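Local coordinates for protein beta-L-arabinobiosidase (Bacteroides thetaiotaomicron, PDB 5MQR) that probably cleaves arabinose-containing linkages in complex plant pectin, as a gut bacterial glycosidase that joins a beta-propeller domain to a separate glycoside hydrolase domain, at residues S36-D42 / P327-P333; M243-E247 / K259-F265; L278-A282 / N306-I311. All blocks are in the same frame, centred on the assembly; numbering follows the deposited sequence.

Contact 1. Residues S36-D42 / P327-P333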
# COMPACT_ATOMS: atom_id res chain seq x y z
N SER A 36 15.84 16.04 -3.23
CA SER A 36 15.00 17.22 -3.42
C SER A 36 15.78 18.25 -4.26
O SER A 36 16.97 18.51 -4.01
CB SER A 36 14.60 17.79 -2.06
OG SER A 36 13.73 18.88 -2.21
N ASN A 37 15.12 18.81 -5.27
CA ASN A 37 15.70 19.78 -6.16
C ASN A 37 15.29 21.20 -5.70
O ASN A 37 14.14 21.59 -5.88
CB ASN A 37 15.24 19.52 -7.60
CG ASN A 37 15.72 20.58 -8.58
OD1 ASN A 37 16.51 21.45 -8.23
ND2 ASN A 37 15.25 20.52 -9.80
N PRO A 38 16.23 21.97 -5.11
CA PRO A 38 15.89 23.28 -4.51
C PRO A 38 15.38 24.38 -5.47
O PRO A 38 14.85 25.37 -5.02
CB PRO A 38 17.21 23.71 -3.85
CG PRO A 38 18.25 22.99 -4.58
CD PRO A 38 17.66 21.68 -5.00
N THR A 39 15.60 24.19 -6.77
CA THR A 39 15.05 25.05 -7.82
C THR A 39 13.50 25.07 -7.84
O THR A 39 12.90 26.03 -8.31
CB THR A 39 15.65 24.65 -9.20
OG1 THR A 39 17.02 25.06 -9.24
CG2 THR A 39 14.96 25.33 -10.37
N TYR A 40 12.86 24.02 -7.34
CA TYR A 40 11.42 24.04 -7.08
C TYR A 40 11.14 24.21 -5.59
O TYR A 40 11.82 23.62 -4.74
CB TYR A 40 10.79 22.74 -7.54
CG TYR A 40 10.62 22.54 -9.03
CD1 TYR A 40 11.73 22.40 -9.88
CD2 TYR A 40 9.34 22.40 -9.58
CE1 TYR A 40 11.57 22.17 -11.25
CE2 TYR A 40 9.16 22.17 -10.94
CZ TYR A 40 10.26 22.05 -11.77
OH TYR A 40 10.02 21.82 -13.11
N HIS A 41 10.07 24.95 -5.29
CA HIS A 41 9.62 25.14 -3.92
C HIS A 41 9.15 23.86 -3.26
O HIS A 41 9.30 23.72 -2.05
CB HIS A 41 8.49 26.17 -3.83
CG HIS A 41 8.91 27.57 -4.15
ND1 HIS A 41 8.00 28.57 -4.36
CD2 HIS A 41 10.13 28.12 -4.34
CE1 HIS A 41 8.64 29.69 -4.64
NE2 HIS A 41 9.93 29.45 -4.62
N ASP A 42 8.59 22.95 -4.06
CA ASP A 42 8.20 21.62 -3.56
C ASP A 42 9.30 20.57 -3.72
O ASP A 42 9.08 19.41 -3.43
CB ASP A 42 6.84 21.14 -4.15
CG ASP A 42 6.89 20.81 -5.66
OD1 ASP A 42 7.96 20.87 -6.29
OD2 ASP A 42 5.83 20.50 -6.22
N PRO A 327 14.83 18.91 3.35
CA PRO A 327 15.81 18.03 2.72
C PRO A 327 16.77 18.84 1.83
O PRO A 327 16.94 18.55 0.65
CB PRO A 327 14.92 17.08 1.91
CG PRO A 327 13.84 17.99 1.42
CD PRO A 327 13.58 18.96 2.55
N SER A 328 17.38 19.86 2.42
CA SER A 328 17.94 20.93 1.63
C SER A 328 18.78 21.86 2.47
O SER A 328 18.63 21.90 3.70
CB SER A 328 16.81 21.71 0.96
OG SER A 328 17.32 22.74 0.12
N GLU A 329 19.66 22.59 1.79
CA GLU A 329 20.41 23.70 2.42
C GLU A 329 19.57 25.00 2.47
O GLU A 329 19.95 25.96 3.14
CB GLU A 329 21.75 23.92 1.72
CG GLU A 329 22.74 22.77 1.92
CD GLU A 329 23.20 22.62 3.38
OE1 GLU A 329 23.45 23.66 4.03
OE2 GLU A 329 23.28 21.47 3.89
N PHE A 330 18.44 25.01 1.77
CA PHE A 330 17.45 26.07 1.84
C PHE A 330 16.31 25.55 2.70
O PHE A 330 16.15 24.33 2.84
CB PHE A 330 16.95 26.41 0.44
CG PHE A 330 18.05 26.83 -0.50
CD1 PHE A 330 18.79 25.89 -1.19
CD2 PHE A 330 18.34 28.17 -0.69
CE1 PHE A 330 19.80 26.26 -2.06
CE2 PHE A 330 19.37 28.57 -1.54
CZ PHE A 330 20.10 27.61 -2.23
N ARG A 331 15.52 26.44 3.27
CA ARG A 331 14.43 26.01 4.13
C ARG A 331 13.16 25.70 3.36
O ARG A 331 12.10 26.17 3.70
CB ARG A 331 14.22 27.00 5.28
CG ARG A 331 15.51 27.22 6.04
CD ARG A 331 15.30 28.02 7.30
NE ARG A 331 16.57 28.24 8.00
CZ ARG A 331 16.72 28.46 9.31
NH1 ARG A 331 15.67 28.55 10.13
NH2 ARG A 331 17.94 28.61 9.81
N TRP A 332 13.28 24.86 2.34
CA TRP A 332 12.12 24.34 1.61
C TRP A 332 12.51 23.12 0.77
O TRP A 332 13.67 22.95 0.48
CB TRP A 332 11.57 25.42 0.68
CG TRP A 332 12.45 25.79 -0.50
CD1 TRP A 332 12.59 25.11 -1.67
CD2 TRP A 332 13.26 26.96 -0.62
NE1 TRP A 332 13.44 25.79 -2.53
CE2 TRP A 332 13.87 26.93 -1.90
CE3 TRP A 332 13.52 28.05 0.22
CZ2 TRP A 332 14.75 27.93 -2.34
CZ3 TRP A 332 14.39 29.07 -0.23
CH2 TRP A 332 14.98 29.00 -1.50
N PRO A 333 11.58 22.26 0.40
CA PRO A 333 10.26 22.15 1.04
C PRO A 333 10.37 21.54 2.42
O PRO A 333 11.48 21.32 2.92
CB PRO A 333 9.53 21.17 0.12
CG PRO A 333 10.64 20.25 -0.33
CD PRO A 333 11.89 21.07 -0.41
O HOH W 1 17.31 16.01 -0.83
O HOH W 2 17.66 19.88 -1.53
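Trp332 reaches across to the turn Asn37-Tyr40 and joins the loop between strands 29-30 and 52-57 to the loop 327-333 of a propeller blade. The segment 327-333 links strands 321-325 and 334-339, the second and third strands of that four-stranded blade.

The direct hydrogen bond runs from Trp332 NE1 to Pro38 O, 2.9 Å with an N-H...O angle of 155°. Pro38 O lies almost in the indole plane, and the bond is moderately bent. The carbonyl is offered by a type I turn from Asn37 to Tyr40, whose start is also folded as an Asx turn by Asn37 OD1 accepting from Thr39 N. Asn37 ND2 in turn bonds Gln44, a ligand of the bound sodium ion.

Both faces of the indole are covered. On one, His41 comes in edge first with CD2 leading, a T-shaped pair with centroids of the imidazole and the five-membered ring of Trp332 5.6 Å apart and planes at 73°; His41 NE2 is bonded to Pro578 O. The opposite face carries the methylene carbon Phe330 CB, 3.6 Å above the plane and toward the rim.

Van der Waals contacts widen the interface. Pro38 CB makes an apolar contact with Phe330 CD1 at 3.8 Å. The Trp332-Pro333 peptide is cis, and the Pro333 ring packs against the opposing chain, its CB 3.4 Å from His41 O. With OG anti to its own nitrogen (chi1 -177°), Ser36 sets OG 3.4 Å from Pro333 CD while its CB rests 3.6 Å from Pro327 CG.

Two waters complete the joint: one bridges Ser36 N to Pro327 O, and the other donates to Ser36 O and, at 2.7 Å, to Pro327 O.

Contact 2. Residues M243-E247 / K259-F265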
# COMPACT_ATOMS: atom_id res chain seq x y z
N MSE A 243 18.64 17.26 28.13
CA MSE A 243 19.24 17.33 26.79
C MSE A 243 18.68 18.44 25.94
O MSE A 243 19.34 18.89 25.00
CB MSE A 243 19.03 16.04 26.01
CG MSE A 243 19.79 14.85 26.59
SE MSE A 243 21.74 15.11 26.55
CE MSE A 243 21.91 14.69 24.63
N GLN A 244 17.47 18.90 26.25
CA GLN A 244 16.81 19.96 25.50
C GLN A 244 16.93 21.31 26.16
O GLN A 244 16.27 22.25 25.75
CB GLN A 244 15.34 19.61 25.28
CG GLN A 244 15.14 18.29 24.55
CD GLN A 244 13.68 17.92 24.40
OE1 GLN A 244 12.93 18.57 23.65
NE2 GLN A 244 13.25 16.89 25.13
N TRP A 245 17.73 21.39 27.21
CA TRP A 245 18.04 22.64 27.90
C TRP A 245 19.48 23.11 27.67
O TRP A 245 19.87 24.16 28.17
CB TRP A 245 17.85 22.45 29.40
CG TRP A 245 16.43 22.43 29.93
CD1 TRP A 245 15.27 22.27 29.22
CD2 TRP A 245 16.06 22.52 31.31
NE1 TRP A 245 14.19 22.28 30.09
CE2 TRP A 245 14.65 22.42 31.37
CE3 TRP A 245 16.79 22.67 32.50
CZ2 TRP A 245 13.96 22.48 32.58
CZ3 TRP A 245 16.10 22.73 33.70
CH2 TRP A 245 14.70 22.64 33.73
N VAL A 246 20.28 22.34 26.93
CA VAL A 246 21.72 22.60 26.82
C VAL A 246 22.10 23.93 26.15
O VAL A 246 23.12 24.52 26.50
CB VAL A 246 22.44 21.45 26.09
CG1 VAL A 246 22.02 21.37 24.60
CG2 VAL A 246 23.96 21.55 26.27
N GLU A 247 21.29 24.40 25.21
CA GLU A 247 21.61 25.64 24.52
C GLU A 247 21.47 26.89 25.38
O GLU A 247 22.20 27.84 25.12
CB GLU A 247 20.80 25.81 23.25
CG GLU A 247 21.10 24.76 22.21
CD GLU A 247 20.22 24.90 20.98
OE1 GLU A 247 20.34 25.96 20.34
OE2 GLU A 247 19.44 23.97 20.65
N LYS A 259 27.34 17.53 27.41
CA LYS A 259 27.56 18.97 27.56
C LYS A 259 27.84 19.78 26.27
O LYS A 259 27.73 21.01 26.28
CB LYS A 259 28.63 19.19 28.62
CG LYS A 259 28.07 18.93 30.01
CD LYS A 259 29.13 18.57 31.04
CE LYS A 259 28.52 18.30 32.41
NZ LYS A 259 27.61 17.13 32.37
N LYS A 260 28.14 19.11 25.16
CA LYS A 260 28.32 19.79 23.86
C LYS A 260 27.00 20.38 23.36
O LYS A 260 25.93 19.78 23.52
CB LYS A 260 28.91 18.84 22.81
CG LYS A 260 30.39 18.57 23.00
CD LYS A 260 30.79 17.13 22.66
CE LYS A 260 32.24 16.85 23.07
NZ LYS A 260 32.56 15.39 23.10
N GLY A 261 27.11 21.54 22.73
CA GLY A 261 25.96 22.33 22.29
C GLY A 261 25.39 21.89 20.97
O GLY A 261 25.29 22.67 20.04
N TYR A 262 25.00 20.63 20.89
CA TYR A 262 24.24 20.11 19.78
C TYR A 262 22.86 20.69 19.98
O TYR A 262 22.42 20.91 21.11
CB TYR A 262 24.23 18.59 19.80
CG TYR A 262 25.60 17.94 19.71
CD1 TYR A 262 26.54 18.34 18.74
CD2 TYR A 262 25.99 16.94 20.61
CE1 TYR A 262 27.79 17.75 18.65
CE2 TYR A 262 27.25 16.35 20.53
CZ TYR A 262 28.14 16.75 19.54
OH TYR A 262 29.37 16.16 19.47
N LYS A 263 22.17 20.95 18.87
CA LYS A 263 21.01 21.84 18.91
C LYS A 263 19.70 21.17 18.63
O LYS A 263 19.63 20.33 17.75
CB LYS A 263 21.20 22.96 17.90
CG LYS A 263 22.58 23.56 18.02
CD LYS A 263 22.63 25.03 17.70
CE LYS A 263 23.94 25.59 18.25
NZ LYS A 263 24.12 26.97 17.74
N ALA A 264 18.67 21.59 19.37
CA ALA A 264 17.29 21.19 19.12
C ALA A 264 17.10 19.67 19.18
O ALA A 264 16.47 19.06 18.31
CB ALA A 264 16.82 21.75 17.78
N PHE A 265 17.70 19.08 20.22
CA PHE A 265 17.54 17.66 20.53
C PHE A 265 16.09 17.19 20.42
O PHE A 265 15.16 17.83 20.91
CB PHE A 265 18.06 17.41 21.95
CG PHE A 265 17.86 16.00 22.46
CD1 PHE A 265 16.66 15.63 23.07
CD2 PHE A 265 18.89 15.08 22.40
CE1 PHE A 265 16.47 14.35 23.56
CE2 PHE A 265 18.73 13.78 22.90
CZ PHE A 265 17.51 13.41 23.48
O HOH W 3 19.89 20.05 22.00
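Selenomethionine Met243 lies over the ring of Phe265, its CB almost exactly on the ring normal and 3.6 Å from the ring centroid, a CH-pi contact. From there the side chain bends at chi2 and chi3, which brings CE back to 3.7 Å from Phe265 CE2; the selenium itself sits obliquely to the ring, 5.4 Å from its centroid, in a Met-aromatic contact. With CG anti to the backbone nitrogen (chi1 175°) the Phe265 ring is carried toward Met243.

Gln244 crosses Phe265 at about a right angle. Its CG meets Phe265 CD1 at 3.4 Å, and the extended chain carries the amide past the ring, the two planes 39° apart, to Arg373 and Gln376. Both segments belong to the one connection between helix 239-242 and strand 266-269 of the propeller, so the contact folds this connection back on itself just before the chain enters the next blade.

Val246 points its two methyls at carbonyls of 259-265: CG1 is 3.5 Å from Tyr262 O, while CG2 faces Lys259 O and Lys260 O. Between the segments one water ties three backbone groups together, donating to Met243 O and Tyr262 O and accepting from Phe265 N.

Glu247 runs out extended beyond CG and crosses Lys263 at about a right angle. Its OE1 lies 3.6 Å from Lys263 CD, whereas the ammonium stays clear, with NZ 4.7 Å from OE1. Its OE2 takes the Ala264 N-H at 2.8 Å (145°), met nearly end-on along the C-O bond, and also pairs with Arg152 NE in a salt bridge. A buried carboxylate oxygen thus receives both a backbone N-H and a guanidinium, an environment likely to favour its charged form and to hold the loop at Ala264 against strand 148-157.

Contact 3. Residues L278-A282 / N306-I311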
# COMPACT_ATOMS: atom_id res chain seq x y z
N LEU A 278 18.27 13.02 17.51
CA LEU A 278 18.51 13.89 16.37
C LEU A 278 18.70 15.32 16.89
O LEU A 278 18.10 15.74 17.89
CB LEU A 278 17.35 13.86 15.37
CG LEU A 278 17.21 12.56 14.58
CD1 LEU A 278 15.82 12.39 13.97
CD2 LEU A 278 18.27 12.44 13.50
N TRP A 279 19.56 16.05 16.18
CA TRP A 279 19.79 17.44 16.42
C TRP A 279 19.84 18.12 15.05
O TRP A 279 19.77 17.46 14.01
CB TRP A 279 21.14 17.60 17.09
CG TRP A 279 21.31 17.09 18.51
CD1 TRP A 279 21.04 17.77 19.68
CD2 TRP A 279 21.92 15.85 18.90
NE1 TRP A 279 21.40 17.01 20.76
CE2 TRP A 279 21.95 15.84 20.32
CE3 TRP A 279 22.42 14.75 18.20
CZ2 TRP A 279 22.47 14.75 21.05
CZ3 TRP A 279 22.94 13.66 18.92
CH2 TRP A 279 22.96 13.68 20.34
N LYS A 280 19.99 19.44 15.04
CA LYS A 280 20.25 20.18 13.81
C LYS A 280 21.42 19.61 12.98
O LYS A 280 22.41 19.08 13.54
CB LYS A 280 20.58 21.63 14.12
CG LYS A 280 19.38 22.49 14.47
CD LYS A 280 19.74 23.96 14.36
CE LYS A 280 18.55 24.83 14.73
NZ LYS A 280 18.84 26.23 14.31
N HIS A 281 21.29 19.72 11.65
CA HIS A 281 22.21 19.10 10.67
C HIS A 281 22.09 17.58 10.65
O HIS A 281 22.94 16.88 10.11
CB HIS A 281 23.68 19.52 10.89
CG HIS A 281 23.87 21.00 10.89
ND1 HIS A 281 23.90 21.75 9.73
CD2 HIS A 281 24.03 21.88 11.91
CE1 HIS A 281 24.07 23.03 10.04
NE2 HIS A 281 24.16 23.13 11.35
N ALA A 282 20.99 17.09 11.21
CA ALA A 282 20.78 15.69 11.44
C ALA A 282 21.97 14.98 12.10
O ALA A 282 22.23 13.82 11.82
CB ALA A 282 20.36 15.03 10.13
N ASN A 306 20.05 17.84 5.04
CA ASN A 306 19.48 18.63 6.09
C ASN A 306 20.53 19.62 6.50
O ASN A 306 21.74 19.39 6.37
CB ASN A 306 19.06 17.76 7.30
CG ASN A 306 18.18 18.51 8.31
OD1 ASN A 306 18.48 18.51 9.50
ND2 ASN A 306 17.12 19.16 7.83
N SER A 307 20.06 20.75 7.00
CA SER A 307 20.95 21.83 7.36
C SER A 307 20.52 22.36 8.73
O SER A 307 20.51 21.60 9.69
CB SER A 307 20.94 22.87 6.23
OG SER A 307 21.69 24.01 6.56
N ASN A 308 20.08 23.61 8.78
CA ASN A 308 20.03 24.38 9.98
C ASN A 308 18.63 24.58 10.55
O ASN A 308 18.48 25.22 11.58
CB ASN A 308 20.60 25.77 9.65
CG ASN A 308 21.50 26.26 10.74
OD1 ASN A 308 22.42 25.55 11.13
ND2 ASN A 308 21.22 27.46 11.27
N ALA A 309 17.61 24.07 9.88
CA ALA A 309 16.24 24.42 10.21
C ALA A 309 15.47 23.35 11.02
O ALA A 309 14.23 23.32 10.97
CB ALA A 309 15.50 24.77 8.93
N LYS A 310 16.21 22.52 11.77
CA LYS A 310 15.72 21.35 12.55
C LYS A 310 15.23 20.13 11.74
O LYS A 310 14.72 20.25 10.62
CB LYS A 310 14.59 21.70 13.53
CG LYS A 310 14.87 22.75 14.57
CD LYS A 310 13.66 22.90 15.49
CE LYS A 310 13.91 23.95 16.57
NZ LYS A 310 12.78 24.10 17.53
N ILE A 311 15.37 18.97 12.36
CA ILE A 311 14.78 17.73 11.87
C ILE A 311 14.01 17.11 13.05
O ILE A 311 14.47 17.12 14.20
CB ILE A 311 15.85 16.79 11.30
CG1 ILE A 311 15.24 15.41 10.97
CG2 ILE A 311 17.03 16.63 12.25
CD1 ILE A 311 16.08 14.57 9.99
O HOH W 4 24.28 21.07 6.50
O HOH W 5 23.45 16.79 7.25
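The backbones of His281 and Ser307 come within 4.5 Å at CA, where His281, in a turn that takes positive phi at His281 and Ala282, gives only a weak hydrogen bond from N to Ser307 O, 2.8 Å long and bent to 128°.

The same Ser307 carbonyl oxygen also sits over one face of the His281 ring, 3.3 Å above its plane and toward the rim. Alongside, the Asn308 amide points the same way as the imidazole, their planes 55° apart, with OD1 3.0 Å from His281 NE2. A water in the ring plane at the His281 edge donates to Asn306 O and makes a weak contact with ND1.

Lys280 leaves the chain with CG anti to its carbonyl carbon (chi1 -77°), and the extended chain brings the ammonium nearly onto the axis of the Asn308 carbonyl, NZ to O 2.9 Å. NZ has a second partner in the phenolic ester oxygen (OH) of the phosphotyrosine at position 371.

Ile311 makes the apolar part. Its CG2 enters the bend of the turn, 3.4 Å from Trp279 O and 3.9 Å from Ala282 CA, with Leu278 CB beyond at 4.2 Å.

The turn joins strands 275-278 and 283-287 of one propeller blade, while 306-311 leads from strand 299-300 into strand 311-315 of the next, and the contact joins these two successive blades. Leu278 and Ile311 both pack on Thr323 of strand 321-325, and Lys280 and Lys310 both touch Arg152 of strand 148-157.

All three contacts are joints of the same beta propeller, with contact 3 between the other two. Its centre is about 12 Å from that of contact 2, which it meets through Lys263 O and Lys280 N, 2.9 Å apart, and about 14 Å from that of contact 1, where Glu329 OE1 lies 3.1 Å from Ser307 OG. Contacts 1 and 2 do not touch, their nearest atoms being about 10 Å apart. Phosphotyrosine 371 ties two of them, taking Arg331 of contact 1 and Lys280 of contact 3. A sodium ion lies about 8 Å from the Asp42 side chain, and a calcium ion about 5 Å from that of Gln244.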